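Local coordinates for protein nucleoside kinase (Methanococcus jannaschii, PDB 2C49) that phosphorylates a wide range of nucleosides, above all inosine, guanosine and cytidine, to their monophosphates, with ATP as the preferred phosphate donor, at residues 17-22 with 38-43; 44-49 with 282-287; 246-251 with 272-277. All blocks are in the same frame, centred on the assembly; numbering follows the deposited sequence.

Interaction 1. Residues 17-22 with 38-43. With ADN (adenosine), chain C.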
loop_
_atom_site.group_PDB
_atom_site.type_symbol
_atom_site.label_atom_id
_atom_site.label_comp_id
_atom_site.label_asym_id
_atom_site.label_seq_id
_atom_site.Cartn_x
_atom_site.Cartn_y
_atom_site.Cartn_z
ATOM N N ASP A 17 -5.900 7.470 0.035
ATOM C CA ASP A 17 -5.168 7.235 -1.188
ATOM C C ASP A 17 -3.673 7.304 -0.928
ATOM O O ASP A 17 -3.201 8.239 -0.247
ATOM C CB ASP A 17 -5.420 8.399 -2.143
ATOM C CG ASP A 17 -6.771 8.364 -2.799
ATOM O OD1 ASP A 17 -7.579 7.397 -2.628
ATOM O OD2 ASP A 17 -7.089 9.287 -3.586
ATOM N N TYR A 18 -2.957 6.354 -1.503
ATOM C CA TYR A 18 -1.519 6.446 -1.713
ATOM C C TYR A 18 -1.360 6.723 -3.209
ATOM O O TYR A 18 -2.039 6.088 -4.033
ATOM C CB TYR A 18 -0.882 5.081 -1.428
ATOM C CG TYR A 18 -0.629 4.737 0.021
ATOM C CD1 TYR A 18 -1.385 3.747 0.660
ATOM C CD2 TYR A 18 0.401 5.360 0.741
ATOM C CE1 TYR A 18 -1.118 3.373 1.969
ATOM C CE2 TYR A 18 0.665 5.009 2.068
ATOM C CZ TYR A 18 -0.089 3.999 2.670
ATOM O OH TYR A 18 0.167 3.627 3.967
ATOM N N ILE A 19 -0.515 7.686 -3.572
ATOM C CA ILE A 19 -0.368 8.091 -4.979
ATOM C C ILE A 19 1.132 8.080 -5.326
ATOM O O ILE A 19 1.915 8.768 -4.654
ATOM C CB ILE A 19 -0.996 9.493 -5.203
ATOM C CG1 ILE A 19 -2.473 9.546 -4.710
ATOM C CG2 ILE A 19 -0.853 9.940 -6.649
ATOM C CD1 ILE A 19 -3.083 10.939 -4.712
ATOM N N PHE A 20 1.522 7.302 -6.339
ATOM C CA PHE A 20 2.934 7.105 -6.678
ATOM C C PHE A 20 3.255 7.451 -8.143
ATOM O O PHE A 20 2.474 7.150 -9.061
ATOM C CB PHE A 20 3.411 5.657 -6.437
ATOM C CG PHE A 20 2.963 5.043 -5.138
ATOM C CD1 PHE A 20 1.787 4.301 -5.077
ATOM C CD2 PHE A 20 3.744 5.159 -3.997
ATOM C CE1 PHE A 20 1.376 3.717 -3.895
ATOM C CE2 PHE A 20 3.351 4.579 -2.813
ATOM C CZ PHE A 20 2.163 3.860 -2.754
ATOM N N ASN A 21 4.416 8.086 -8.323
ATOM C CA ASN A 21 5.017 8.351 -9.619
ATOM C C ASN A 21 6.043 7.286 -9.912
ATOM O O ASN A 21 6.932 7.005 -9.076
ATOM C CB ASN A 21 5.718 9.701 -9.609
ATOM C CG ASN A 21 4.760 10.840 -9.707
ATOM O OD1 ASN A 21 4.401 11.258 -10.803
ATOM N ND2 ASN A 21 4.339 11.369 -8.556
ATOM N N VAL A 22 5.885 6.669 -11.080
ATOM C CA VAL A 22 6.846 5.710 -11.604
ATOM C C VAL A 22 7.153 6.124 -13.045
ATOM O O VAL A 22 6.368 6.842 -13.665
ATOM C CB VAL A 22 6.358 4.214 -11.480
ATOM C CG1 VAL A 22 6.023 3.840 -9.996
ATOM C CG2 VAL A 22 5.155 3.929 -12.349
ATOM N N ARG A 38 2.746 8.912 1.586
ATOM C CA ARG A 38 1.848 9.631 2.428
ATOM C C ARG A 38 0.422 9.286 2.000
ATOM O O ARG A 38 0.188 9.065 0.820
ATOM C CB ARG A 38 2.001 11.111 2.109
ATOM C CG ARG A 38 2.288 12.056 3.252
ATOM C CD ARG A 38 1.771 13.425 2.834
ATOM N NE ARG A 38 0.323 13.452 2.802
ATOM C CZ ARG A 38 -0.389 14.432 3.330
ATOM N NH1 ARG A 38 0.210 15.461 3.910
ATOM N NH2 ARG A 38 -1.719 14.393 3.262
ATOM N N LYS A 39 -0.519 9.219 2.927
ATOM C CA LYS A 39 -1.906 8.967 2.530
ATOM C C LYS A 39 -2.583 10.290 2.331
ATOM O O LYS A 39 -2.306 11.245 3.062
ATOM C CB LYS A 39 -2.689 8.198 3.590
ATOM C CG LYS A 39 -2.163 6.796 3.949
ATOM C CD LYS A 39 -2.951 6.220 5.129
ATOM C CE LYS A 39 -2.368 4.868 5.603
ATOM N NZ LYS A 39 -1.018 5.056 6.299
ATOM N N TYR A 40 -3.465 10.345 1.337
ATOM C CA TYR A 40 -4.241 11.553 1.033
ATOM C C TYR A 40 -5.725 11.270 1.153
ATOM O O TYR A 40 -6.162 10.147 0.871
ATOM C CB TYR A 40 -3.956 11.983 -0.394
ATOM C CG TYR A 40 -2.514 12.353 -0.602
ATOM C CD1 TYR A 40 -1.557 11.374 -0.928
ATOM C CD2 TYR A 40 -2.095 13.658 -0.439
ATOM C CE1 TYR A 40 -0.224 11.726 -1.132
ATOM C CE2 TYR A 40 -0.746 14.014 -0.630
ATOM C CZ TYR A 40 0.170 13.038 -0.972
ATOM O OH TYR A 40 1.481 13.378 -1.158
ATOM N N TYR A 41 -6.476 12.283 1.587
ATOM C CA TYR A 41 -7.917 12.249 1.570
ATOM C C TYR A 41 -8.382 12.062 0.113
ATOM O O TYR A 41 -7.942 12.766 -0.781
ATOM C CB TYR A 41 -8.486 13.525 2.203
ATOM C CG TYR A 41 -8.100 13.748 3.678
ATOM C CD1 TYR A 41 -7.823 15.021 4.155
ATOM C CD2 TYR A 41 -8.044 12.680 4.576
ATOM C CE1 TYR A 41 -7.477 15.238 5.520
ATOM C CE2 TYR A 41 -7.710 12.869 5.920
ATOM C CZ TYR A 41 -7.438 14.161 6.387
ATOM O OH TYR A 41 -7.105 14.356 7.697
ATOM N N GLY A 42 -9.232 11.064 -0.104
ATOM C CA GLY A 42 -9.588 10.591 -1.432
ATOM C C GLY A 42 -10.976 9.979 -1.486
ATOM O O GLY A 42 -11.791 10.219 -0.586
ATOM N N GLY A 43 -11.221 9.173 -2.526
ATOM C CA GLY A 43 -12.525 8.603 -2.803
ATOM C C GLY A 43 -13.303 9.603 -3.655
ATOM O O GLY A 43 -13.465 10.762 -3.258
HETATM O "O5'" ADN C . -11.283 9.663 -8.825
HETATM C "C5'" ADN C . -10.041 9.593 -8.126
HETATM C "C4'" ADN C . -10.309 8.748 -6.877
HETATM O "O4'" ADN C . -10.833 7.455 -7.179
HETATM C "C3'" ADN C . -9.273 8.594 -5.742
HETATM O "O3'" ADN C . -9.388 9.512 -4.655
HETATM C "C2'" ADN C . -9.363 7.128 -5.278
HETATM O "O2'" ADN C . -9.801 6.959 -3.932
HETATM C "C1'" ADN C . -10.438 6.517 -6.176
HETATM N N9 ADN C . -10.155 5.224 -6.753
HETATM C C8 ADN C . -9.001 4.773 -7.305
HETATM N N7 ADN C . -9.175 3.501 -7.779
HETATM C C5 ADN C . -10.450 3.160 -7.568
HETATM C C6 ADN C . -11.373 2.037 -7.759
HETATM N N6 ADN C . -10.904 0.963 -8.369
HETATM N N1 ADN C . -12.660 2.099 -7.336
HETATM C C2 ADN C . -13.187 3.196 -6.744
HETATM N N3 ADN C . -12.446 4.294 -6.530
HETATM C C4 ADN C . -11.062 4.284 -6.909
HETATM O O HOH W 1 -6.371 11.969 -2.890
HETATM O O HOH W 2 1.275 8.428 -1.396
#
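Over one face of the Tyr18 ring lies the aliphatic part of Lys39: CG stands 4.0 Å from the ring centroid, 22° off the normal, a CH-pi contact shifted toward the rim. The Tyr40 ring has Arg38 NE over one face, offset toward the rim, water 2 in plane at its edge and the Asp17 carbonyl oxygen near that plane. Tyr18 and Lys39 run alongside each other, and the bend of Lys39 at its last torsion (chi4 71°) brings NZ to 3.0 Å from Tyr18 OH, to which it donates a hydrogen bond. Glu95 of the second subunit takes a salt bridge from Lys39 and a hydrogen bond from Tyr18. A leucine in place of Tyr18 would probably leave the Lys39 chain without the ring face beneath it, and both Lys39 NZ and Glu95 without the hydroxyl they share. Asp17 and Tyr40 form a hydrogen-bonded antiparallel pair, with Asp17 N to Tyr40 O at 2.8 Å and Tyr40 N to Asp17 O at 2.6 Å, joining edge strand 39-42 to strand 15-21 in the four-stranded lid sheet of this ribokinase-like fold. Asp17 OD1 meets ADN O2' at 2.6 Å and OD2 meets ADN O3' at 2.5 Å, while Gly43 N donates to O3' at 2.8 Å. The Asp17-Tyr40 pair thus helps to place a carboxylate that takes both ribose hydroxyls.

Interaction 2. Residues 44-49 with 282-287. With ADN (adenosine), chain C.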
loop_
_atom_site.group_PDB
_atom_site.type_symbol
_atom_site.label_atom_id
_atom_site.label_comp_id
_atom_site.label_asym_id
_atom_site.label_seq_id
_atom_site.Cartn_x
_atom_site.Cartn_y
_atom_site.Cartn_z
ATOM N N ALA A 44 -13.728 9.162 -4.836
ATOM C CA ALA A 44 -14.463 10.017 -5.795
ATOM C C ALA A 44 -15.625 10.833 -5.240
ATOM O O ALA A 44 -15.796 12.015 -5.592
ATOM C CB ALA A 44 -14.956 9.202 -7.002
ATOM N N ALA A 45 -16.451 10.218 -4.394
ATOM C CA ALA A 45 -17.621 10.937 -3.935
ATOM C C ALA A 45 -17.197 12.030 -2.961
ATOM O O ALA A 45 -17.715 13.140 -3.024
ATOM C CB ALA A 45 -18.612 10.012 -3.289
ATOM N N ALA A 46 -16.275 11.695 -2.050
ATOM C CA ALA A 46 -15.776 12.661 -1.087
ATOM C C ALA A 46 -15.035 13.774 -1.826
ATOM O O ALA A 46 -15.211 14.941 -1.494
ATOM C CB ALA A 46 -14.855 11.988 0.002
ATOM N N ASN A 47 -14.238 13.402 -2.839
ATOM C CA ASN A 47 -13.421 14.389 -3.570
ATOM C C ASN A 47 -14.364 15.445 -4.182
ATOM O O ASN A 47 -14.107 16.653 -4.139
ATOM C CB ASN A 47 -12.671 13.714 -4.721
ATOM C CG ASN A 47 -11.479 12.876 -4.282
ATOM O OD1 ASN A 47 -10.937 13.019 -3.153
ATOM N ND2 ASN A 47 -11.035 11.983 -5.200
ATOM N N THR A 48 -15.455 14.954 -4.778
ATOM C CA THR A 48 -16.451 15.814 -5.417
ATOM C C THR A 48 -17.180 16.652 -4.379
ATOM O O THR A 48 -17.370 17.867 -4.583
ATOM C CB THR A 48 -17.454 14.977 -6.250
ATOM O OG1 THR A 48 -16.721 14.101 -7.115
ATOM C CG2 THR A 48 -18.184 15.872 -7.260
ATOM N N ALA A 49 -17.572 16.022 -3.276
ATOM C CA ALA A 49 -18.286 16.762 -2.230
ATOM C C ALA A 49 -17.433 17.918 -1.647
ATOM O O ALA A 49 -17.939 19.037 -1.436
ATOM C CB ALA A 49 -18.743 15.827 -1.152
ATOM N N GLY A 282 -2.590 14.702 -4.461
ATOM C CA GLY A 282 -3.730 14.502 -3.600
ATOM C C GLY A 282 -4.907 15.071 -4.350
ATOM O O GLY A 282 -4.794 16.158 -4.950
ATOM N N CYS A 283 -6.031 14.370 -4.322
ATOM C CA CYS A 283 -7.228 14.847 -5.036
ATOM C C CYS A 283 -7.913 16.065 -4.473
ATOM O O CYS A 283 -8.702 16.686 -5.166
ATOM C CB CYS A 283 -8.258 13.734 -5.140
ATOM S SG CYS A 283 -7.739 12.389 -6.209
ATOM N N GLN A 284 -7.683 16.367 -3.201
ATOM C CA GLN A 284 -8.336 17.493 -2.534
ATOM C C GLN A 284 -7.360 18.582 -2.081
ATOM O O GLN A 284 -7.779 19.566 -1.473
ATOM C CB GLN A 284 -9.083 16.989 -1.309
ATOM C CG GLN A 284 -10.203 15.959 -1.650
ATOM C CD GLN A 284 -10.767 15.319 -0.434
ATOM O OE1 GLN A 284 -10.725 15.896 0.657
ATOM N NE2 GLN A 284 -11.293 14.093 -0.599
ATOM N N THR A 285 -6.072 18.392 -2.336
ATOM C CA THR A 285 -5.054 19.342 -1.871
ATOM C C THR A 285 -5.227 20.769 -2.412
ATOM O O THR A 285 -5.211 21.736 -1.633
ATOM C CB THR A 285 -3.643 18.818 -2.167
ATOM O OG1 THR A 285 -3.469 17.520 -1.571
ATOM C CG2 THR A 285 -2.580 19.682 -1.476
ATOM N N ASN A 286 -5.327 20.915 -3.732
ATOM C CA ASN A 286 -5.401 22.266 -4.332
ATOM C C ASN A 286 -6.758 22.582 -4.948
ATOM O O ASN A 286 -6.821 23.233 -5.996
ATOM C CB ASN A 286 -4.291 22.505 -5.375
ATOM C CG ASN A 286 -3.949 24.005 -5.574
ATOM O OD1 ASN A 286 -3.787 24.486 -6.720
ATOM N ND2 ASN A 286 -3.821 24.740 -4.464
ATOM N N LEU A 287 -7.836 22.139 -4.306
ATOM C CA LEU A 287 -9.180 22.520 -4.741
ATOM C C LEU A 287 -9.382 24.043 -4.588
ATOM O O LEU A 287 -9.074 24.624 -3.529
ATOM C CB LEU A 287 -10.258 21.709 -4.008
ATOM C CG LEU A 287 -10.370 20.218 -4.416
ATOM C CD1 LEU A 287 -11.175 19.465 -3.360
ATOM C CD2 LEU A 287 -11.041 20.034 -5.789
HETATM O "O5'" ADN C . -11.283 9.663 -8.825
HETATM C "C5'" ADN C . -10.041 9.593 -8.126
HETATM C "C4'" ADN C . -10.309 8.748 -6.877
HETATM O "O4'" ADN C . -10.833 7.455 -7.179
HETATM C "C3'" ADN C . -9.273 8.594 -5.742
HETATM O "O3'" ADN C . -9.388 9.512 -4.655
HETATM C "C2'" ADN C . -9.363 7.128 -5.278
HETATM O "O2'" ADN C . -9.801 6.959 -3.932
HETATM C "C1'" ADN C . -10.438 6.517 -6.176
HETATM N N9 ADN C . -10.155 5.224 -6.753
HETATM C C8 ADN C . -9.001 4.773 -7.305
HETATM N N7 ADN C . -9.175 3.501 -7.779
HETATM C C5 ADN C . -10.450 3.160 -7.568
HETATM C C6 ADN C . -11.373 2.037 -7.759
HETATM N N6 ADN C . -10.904 0.963 -8.369
HETATM N N1 ADN C . -12.660 2.099 -7.336
HETATM C C2 ADN C . -13.187 3.196 -6.744
HETATM N N3 ADN C . -12.446 4.294 -6.530
HETATM C C4 ADN C . -11.062 4.284 -6.909
#
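Asn47 carries this contact between helix 44-54 and the loop 282-287. Its CB leaves the helix to one side of the loop, and with CG beside the backbone N (chi1 -75°) the amide swings toward Cys283 and Gln284. CG lies 3.4 Å from Cys283 CB. Beyond it the two branches part: OD1 accepts a nearly straight bond from Gln284 NE2 at 2.8 Å, 167° at the hydrogen, arriving in the carbonyl plane on a lone pair and within the donor's own amide plane. The two side chains cross at about a right angle, and their amide planes are 79° apart. The other branch, ND2, packs against Cys283 CB at 3.3 Å and donates to ADN O3' at 3.0 Å. In this PfkB-family kinase the helix starts after its N-cap, Gly43. Its first turn and a loop more than 230 residues further on both reach the ribose. ND2 is also probably hydrogen-bonded to OD2 of Asp247, the probable proton acceptor on helix 245-258. Gln284 is second shell: its extended chain sets NE2 against OD1 and probably fixes which way the Asn47 amide faces, and Tyr77 and Tyr74 hold its own amide by hydrogen bonds. Leu287 CD1 rests 4.1 Å from Asn47 O.

Interaction 3. Residues 246-251 with 272-277. With ANP (phosphoaminophosphonic acid-adenylate ester), chain F; ADN (adenosine), chain C.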
loop_
_atom_site.group_PDB
_atom_site.type_symbol
_atom_site.label_atom_id
_atom_site.label_comp_id
_atom_site.label_asym_id
_atom_site.label_seq_id
_atom_site.Cartn_x
_atom_site.Cartn_y
_atom_site.Cartn_z
ATOM N N GLY A 246 -10.411 14.363 -12.548
ATOM C CA GLY A 246 -11.720 13.876 -12.989
ATOM C C GLY A 246 -12.827 14.348 -12.051
ATOM O O GLY A 246 -13.827 14.998 -12.453
ATOM N N ASP A 247 -12.661 14.033 -10.776
ATOM C CA ASP A 247 -13.662 14.437 -9.799
ATOM C C ASP A 247 -13.814 15.956 -9.647
ATOM O O ASP A 247 -14.933 16.428 -9.432
ATOM C CB ASP A 247 -13.401 13.777 -8.446
ATOM C CG ASP A 247 -13.381 12.284 -8.549
ATOM O OD1 ASP A 247 -14.168 11.728 -9.381
ATOM O OD2 ASP A 247 -12.619 11.593 -7.844
ATOM N N SER A 248 -12.713 16.716 -9.737
ATOM C CA SER A 248 -12.813 18.184 -9.562
ATOM C C SER A 248 -13.515 18.818 -10.790
ATOM O O SER A 248 -14.228 19.817 -10.663
ATOM C CB SER A 248 -11.447 18.841 -9.279
ATOM O OG SER A 248 -10.566 18.799 -10.390
ATOM N N TYR A 249 -13.366 18.186 -11.956
ATOM C CA TYR A 249 -14.150 18.596 -13.130
ATOM C C TYR A 249 -15.660 18.449 -12.853
ATOM O O TYR A 249 -16.428 19.394 -13.096
ATOM C CB TYR A 249 -13.749 17.788 -14.348
ATOM C CG TYR A 249 -14.441 18.213 -15.639
ATOM C CD1 TYR A 249 -13.770 19.019 -16.579
ATOM C CD2 TYR A 249 -15.745 17.797 -15.930
ATOM C CE1 TYR A 249 -14.373 19.402 -17.780
ATOM C CE2 TYR A 249 -16.360 18.168 -17.127
ATOM C CZ TYR A 249 -15.672 18.971 -18.046
ATOM O OH TYR A 249 -16.286 19.324 -19.222
ATOM N N ARG A 250 -16.099 17.282 -12.326
ATOM C CA ARG A 250 -17.503 17.119 -11.941
ATOM C C ARG A 250 -17.923 18.118 -10.880
ATOM O O ARG A 250 -19.042 18.645 -10.955
ATOM C CB ARG A 250 -17.865 15.689 -11.430
ATOM C CG ARG A 250 -17.954 14.653 -12.539
ATOM C CD ARG A 250 -16.597 14.404 -13.151
ATOM N NE ARG A 250 -16.487 13.154 -13.860
ATOM C CZ ARG A 250 -15.579 12.915 -14.793
ATOM N NH1 ARG A 250 -14.660 13.837 -15.121
ATOM N NH2 ARG A 250 -15.614 11.756 -15.420
ATOM N N ALA A 251 -17.040 18.390 -9.900
ATOM C CA ALA A 251 -17.361 19.375 -8.848
ATOM C C ALA A 251 -17.612 20.752 -9.487
ATOM O O ALA A 251 -18.565 21.465 -9.137
ATOM C CB ALA A 251 -16.190 19.466 -7.775
ATOM N N ALA A 272 -11.475 24.438 -15.628
ATOM C CA ALA A 272 -10.608 25.366 -14.895
ATOM C C ALA A 272 -10.417 24.936 -13.448
ATOM O O ALA A 272 -9.373 25.228 -12.855
ATOM C CB ALA A 272 -11.136 26.810 -14.977
ATOM N N THR A 273 -11.404 24.221 -12.901
ATOM C CA THR A 273 -11.303 23.684 -11.548
ATOM C C THR A 273 -10.229 22.615 -11.547
ATOM O O THR A 273 -9.345 22.637 -10.689
ATOM C CB THR A 273 -12.635 23.074 -11.080
ATOM O OG1 THR A 273 -13.650 24.087 -11.095
ATOM C CG2 THR A 273 -12.549 22.639 -9.605
ATOM N N ALA A 274 -10.292 21.713 -12.525
ATOM C CA ALA A 274 -9.324 20.623 -12.651
ATOM C C ALA A 274 -7.874 21.114 -12.841
ATOM O O ALA A 274 -6.920 20.510 -12.308
ATOM C CB ALA A 274 -9.750 19.648 -13.762
ATOM N N SER A 275 -7.713 22.224 -13.572
ATOM C CA SER A 275 -6.395 22.816 -13.792
ATOM C C SER A 275 -5.691 23.251 -12.512
ATOM O O SER A 275 -4.464 23.272 -12.463
ATOM C CB SER A 275 -6.459 23.975 -14.805
ATOM O OG SER A 275 -7.025 25.138 -14.207
ATOM N N PHE A 276 -6.465 23.599 -11.477
ATOM C CA PHE A 276 -5.897 23.930 -10.168
ATOM C C PHE A 276 -5.502 22.675 -9.369
ATOM O O PHE A 276 -4.437 22.628 -8.758
ATOM C CB PHE A 276 -6.895 24.741 -9.332
ATOM C CG PHE A 276 -6.947 26.191 -9.693
ATOM C CD1 PHE A 276 -7.983 26.679 -10.493
ATOM C CD2 PHE A 276 -5.975 27.081 -9.223
ATOM C CE1 PHE A 276 -8.034 28.047 -10.834
ATOM C CE2 PHE A 276 -6.033 28.447 -9.546
ATOM C CZ PHE A 276 -7.076 28.923 -10.356
ATOM N N VAL A 277 -6.379 21.678 -9.386
ATOM C CA VAL A 277 -6.190 20.446 -8.600
ATOM C C VAL A 277 -4.943 19.671 -9.033
ATOM O O VAL A 277 -4.180 19.200 -8.171
ATOM C CB VAL A 277 -7.489 19.575 -8.601
ATOM C CG1 VAL A 277 -7.281 18.168 -8.004
ATOM C CG2 VAL A 277 -8.613 20.303 -7.856
HETATM P PG ANP F . -7.422 9.448 -13.623
HETATM O O1G ANP F . -7.220 9.652 -12.055
HETATM O O2G ANP F . -6.263 8.571 -14.261
HETATM O O3G ANP F . -8.808 8.687 -13.826
HETATM P PB ANP F . -8.219 10.965 -16.004
HETATM O O1B ANP F . -7.510 9.906 -16.958
HETATM O O2B ANP F . -9.648 10.392 -15.556
HETATM N N3B ANP F . -7.394 10.986 -14.468
HETATM P PA ANP F . -9.675 13.102 -17.067
HETATM O O1A ANP F . -10.360 12.696 -18.450
HETATM O O2A ANP F . -10.676 12.802 -15.861
HETATM O O3A ANP F . -8.243 12.419 -16.759
HETATM O "O5'" ANP F . -9.430 14.696 -17.089
HETATM C "C5'" ANP F . -10.533 15.419 -16.587
HETATM C "C4'" ANP F . -10.402 16.875 -16.965
HETATM O "O4'" ANP F . -9.471 17.600 -16.141
HETATM C "C3'" ANP F . -10.110 17.220 -18.420
HETATM O "O3'" ANP F . -11.194 17.275 -19.309
HETATM C "C2'" ANP F . -9.177 18.412 -18.363
HETATM O "O2'" ANP F . -10.008 19.569 -18.503
HETATM C "C1'" ANP F . -8.721 18.528 -16.920
HETATM N N9 ANP F . -7.302 18.106 -17.011
HETATM C C8 ANP F . -6.802 16.846 -17.156
HETATM N N7 ANP F . -5.435 16.796 -17.249
HETATM C C5 ANP F . -5.047 18.078 -17.169
HETATM C C6 ANP F . -3.789 18.847 -17.193
HETATM N N6 ANP F . -2.641 18.135 -17.314
HETATM N N1 ANP F . -3.818 20.205 -17.065
HETATM C C2 ANP F . -4.953 20.929 -16.928
HETATM N N3 ANP F . -6.178 20.346 -16.890
HETATM C C4 ANP F . -6.241 18.895 -17.025
HETATM O "O5'" ADN C . -11.283 9.663 -8.825
HETATM C "C5'" ADN C . -10.041 9.593 -8.126
HETATM C "C4'" ADN C . -10.309 8.748 -6.877
HETATM O "O4'" ADN C . -10.833 7.455 -7.179
HETATM C "C3'" ADN C . -9.273 8.594 -5.742
HETATM O "O3'" ADN C . -9.388 9.512 -4.655
HETATM C "C2'" ADN C . -9.363 7.128 -5.278
HETATM O "O2'" ADN C . -9.801 6.959 -3.932
HETATM C "C1'" ADN C . -10.438 6.517 -6.176
HETATM N N9 ADN C . -10.155 5.224 -6.753
HETATM C C8 ADN C . -9.001 4.773 -7.305
HETATM N N7 ADN C . -9.175 3.501 -7.779
HETATM C C5 ADN C . -10.450 3.160 -7.568
HETATM C C6 ADN C . -11.373 2.037 -7.759
HETATM N N6 ADN C . -10.904 0.963 -8.369
HETATM N N1 ADN C . -12.660 2.099 -7.336
HETATM C C2 ADN C . -13.187 3.196 -6.744
HETATM N N3 ADN C . -12.446 4.294 -6.530
HETATM C C4 ADN C . -11.062 4.284 -6.909
#
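Ser248 packs against Thr273, Ala274 and Val277 where helices 245-258 and 263-277 run roughly antiparallel, the N-to-C directions of the two segments 143° apart and their axes 7.7 Å apart at closest approach. Tyr249 and Ala274 mark the nearest backbones, CA to CA 5.3 Å, a spacing that the small residues Ser248 and Ala274 allow. Ser248 CB sits tightly against Val277 CG2 at 3.5 Å, and its OG lies 3.2 Å from Ala274 CA. With chi1 at 68°, OG turns back toward the carbonyls of Gly244 and Ala245, between which its one proton must be shared or chosen. Thr273 contributes its methyl, CG2, 3.4 Å from Ser248 O, while its hydroxyl is bonded to Ile269 O. Ala274 CB also touches ANP O4' at 3.2 Å, so one methyl serves both helix packing and nucleotide ribose. Gly246 and Asp247 end the GAGD motif of PfkB kinases; Asp247 OD2 accepts from ADN O5' at 2.5 Å, consistent with its inferred role as proton acceptor, and Arg250, one turn on, probably stabilises the transition state. The helices thus meet by close van der Waals packing of small side chains, the hydroxyls of Ser248 and Thr273 bonding within or just before their own helices, while Asp247 turns to the substrate.

All three contacts are largely buried and touch the adenosine, yet they differ in chemistry. Interactions 2 and 3 have only buried touching residues, whereas interaction 1 reaches partly exposed Lys39 and Tyr40 and exposed Arg38. Interaction 1 is a backbone-bonded strand pair in the small sheet, and it alone reaches the second subunit. Interaction 2, about 12 Å away between centres, is a buried amide pair; its first segment follows directly, strand 39-42 leading into helix 44-54. Interaction 3, a close-packed helix pair, lies about 9 Å from interaction 2 between centres and meets it through the probable Asn47-Asp247 bond. Interactions 1 and 3 do not touch: one holds the ribose diol, the other O5' and the ATP analogue.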